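Local coordinates for protein nourseothricin acetyltransferase (Streptomyces noursei, PDB 5C82) that probably acetylates the antibiotic nourseothricin as a GNAT-family acyltransferase, an activity associated with antibiotic resistance, at residues A[30-35]-A[150-155]. The protein carries 1 engineered substitution. Residues are numbered along the deposited sequence; the frame is centred on the assembly and turned at random. Where two conformers were deposited one is given.
Sequences FTTDTV and NAPAIH
Strand 30-32, the corner at Asp33 and the start of strand 34-40 pass over the first turn of helix 151-158, and the backbones come closest at Val35 and Ala151, with 5.2 Å between their CA atoms. Phe30 and Asn150 form the flat part of the contact. The Asn150 amide stacks on one face of the Phe30 ring, the two planes 9° apart. Asn150 OD1 sits over the ring centre, 3.6 Å above its plane. The ND2 end lies toward the rim, 3.3 Å from Phe30 CE1. Asn150 CG is roughly anti to the backbone N (chi1 -153°), which places the amide against the ring face; chi2 of -18° then sets OD1 toward Ala153 N. There it accepts a weak bond from Ala153 N at 3.3 Å. The same amide therefore caps the helix and stacks on the ring. Thr32 CG2 meets the edge of the Phe30 ring in its plane.

Further along, the methyl of Ala151 packs against the threonines. Ala151 CB is 3.2 Å from Thr34 OG1, a hydroxyl that is hydrogen-bonded to Glu49. Glu49 also binds His155 NE2, so one carboxylate links the strand and the helix. Thr32 OG1 lies 3.6 Å from Pro152 CD; the same hydroxyl donates to Thr34 O at 2.7 Å, in the carbonyl plane and on a lone pair. This bond ties the two sides of the corner together within the segment. Phe36 extends the packing onto Ala151 and Ile154.

A bound tartaric acid, probably from the crystallisation liquor, lies about 4 Å from the Asn150 side chain and may mark a pocket. The contact joins the small antiparallel sheet to the N-capped start of the helix that follows strand 141-147 in the GNAT fold.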
loop_
_atom_site.group_PDB
_atom_site.type_symbol
_atom_site.label_atom_id
_atom_site.label_comp_id
_atom_site.label_asym_id
_atom_site.label_seq_id
_atom_site.Cartn_x
_atom_site.Cartn_y
_atom_site.Cartn_z
ATOM N N PHE A 30 -18.991 -7.212 11.883
ATOM C CA PHE A 30 -19.755 -8.045 10.941
ATOM C C PHE A 30 -19.536 -9.526 11.254
ATOM O O PHE A 30 -18.512 -9.901 11.830
ATOM C CB PHE A 30 -19.332 -7.748 9.478
ATOM C CG PHE A 30 -17.887 -8.061 9.162
ATOM C CD1 PHE A 30 -16.904 -7.085 9.287
ATOM C CD2 PHE A 30 -17.519 -9.314 8.675
ATOM C CE1 PHE A 30 -15.571 -7.370 8.978
ATOM C CE2 PHE A 30 -16.186 -9.587 8.339
ATOM C CZ PHE A 30 -15.221 -8.626 8.536
ATOM N N THR A 31 -20.480 -10.353 10.821
ATOM C CA THR A 31 -20.462 -11.804 10.927
ATOM C C THR A 31 -20.512 -12.332 9.481
ATOM O O THR A 31 -21.250 -11.801 8.645
ATOM C CB THR A 31 -21.599 -12.293 11.834
ATOM O OG1 THR A 31 -21.430 -11.709 13.132
ATOM C CG2 THR A 31 -21.630 -13.801 11.974
ATOM N N THR A 32 -19.679 -13.325 9.177
ATOM C CA THR A 32 -19.628 -13.880 7.832
ATOM C C THR A 32 -19.508 -15.404 7.850
ATOM O O THR A 32 -18.811 -15.955 8.696
ATOM C CB THR A 32 -18.521 -13.170 7.000
ATOM O OG1 THR A 32 -18.499 -13.695 5.668
ATOM C CG2 THR A 32 -17.127 -13.246 7.645
ATOM N N ASP A 33 -20.189 -16.067 6.894
ATOM C CA ASP A 33 -20.193 -17.526 6.720
ATOM C C ASP A 33 -19.067 -17.951 5.762
ATOM O O ASP A 33 -18.846 -19.148 5.576
ATOM C CB ASP A 33 -21.558 -17.992 6.155
ATOM C CG ASP A 33 -22.768 -17.680 7.017
ATOM O OD1 ASP A 33 -22.791 -18.111 8.191
ATOM O OD2 ASP A 33 -23.715 -17.049 6.503
ATOM N N THR A 34 -18.375 -16.973 5.131
ATOM C CA THR A 34 -17.288 -17.236 4.157
ATOM C C THR A 34 -16.163 -16.220 4.337
ATOM O O THR A 34 -16.383 -15.186 4.954
ATOM C CB THR A 34 -17.764 -17.204 2.671
ATOM O OG1 THR A 34 -18.109 -15.879 2.312
ATOM C CG2 THR A 34 -18.933 -18.127 2.367
ATOM N N VAL A 35 -14.960 -16.525 3.800
ATOM C CA VAL A 35 -13.775 -15.653 3.805
ATOM C C VAL A 35 -13.055 -15.902 2.491
ATOM O O VAL A 35 -13.255 -16.948 1.868
ATOM C CB VAL A 35 -12.786 -15.825 5.027
ATOM C CG1 VAL A 35 -13.460 -15.526 6.373
ATOM C CG2 VAL A 35 -12.104 -17.205 5.037
ATOM N N ASN A 150 -13.472 -10.050 5.279
ATOM C CA ASN A 150 -14.700 -9.301 4.999
ATOM C C ASN A 150 -15.320 -9.675 3.632
ATOM O O ASN A 150 -15.490 -8.811 2.780
ATOM C CB ASN A 150 -14.505 -7.776 5.162
ATOM C CG ASN A 150 -15.774 -7.019 5.527
ATOM O OD1 ASN A 150 -16.889 -7.492 5.369
ATOM N ND2 ASN A 150 -15.644 -5.809 6.033
ATOM N N ALA A 151 -15.701 -10.963 3.445
ATOM C CA ALA A 151 -16.371 -11.450 2.211
ATOM C C ALA A 151 -17.616 -10.572 1.812
ATOM O O ALA A 151 -17.734 -10.237 0.638
ATOM C CB ALA A 151 -16.774 -12.919 2.356
ATOM N N PRO A 152 -18.501 -10.134 2.750
ATOM C CA PRO A 152 -19.635 -9.268 2.343
ATOM C C PRO A 152 -19.274 -7.879 1.795
ATOM O O PRO A 152 -19.977 -7.384 0.930
ATOM C CB PRO A 152 -20.468 -9.141 3.633
ATOM C CG PRO A 152 -20.047 -10.359 4.485
ATOM C CD PRO A 152 -18.577 -10.445 4.199
ATOM N N ALA A 153 -18.234 -7.219 2.331
ATOM C CA ALA A 153 -17.816 -5.912 1.829
ATOM C C ALA A 153 -17.155 -6.122 0.491
ATOM O O ALA A 153 -17.399 -5.330 -0.409
ATOM C CB ALA A 153 -16.847 -5.243 2.789
ATOM N N ILE A 154 -16.367 -7.217 0.346
ATOM C CA ILE A 154 -15.670 -7.559 -0.899
ATOM C C ILE A 154 -16.690 -7.728 -2.029
ATOM O O ILE A 154 -16.544 -7.104 -3.076
ATOM C CB ILE A 154 -14.703 -8.774 -0.745
ATOM C CG1 ILE A 154 -13.503 -8.399 0.152
ATOM C CG2 ILE A 154 -14.219 -9.276 -2.120
ATOM C CD1 ILE A 154 -12.803 -9.580 0.847
ATOM N N HIS A 155 -17.741 -8.507 -1.781
ATOM C CA HIS A 155 -18.814 -8.714 -2.753
ATOM C C HIS A 155 -19.563 -7.411 -3.009
ATOM O O HIS A 155 -19.832 -7.113 -4.175
ATOM C CB HIS A 155 -19.768 -9.819 -2.288
ATOM C CG HIS A 155 -19.282 -11.201 -2.618
ATOM N ND1 HIS A 155 -19.234 -11.654 -3.923
ATOM C CD2 HIS A 155 -18.902 -12.204 -1.794
ATOM C CE1 HIS A 155 -18.809 -12.905 -3.857
ATOM N NE2 HIS A 155 -18.605 -13.283 -2.596
#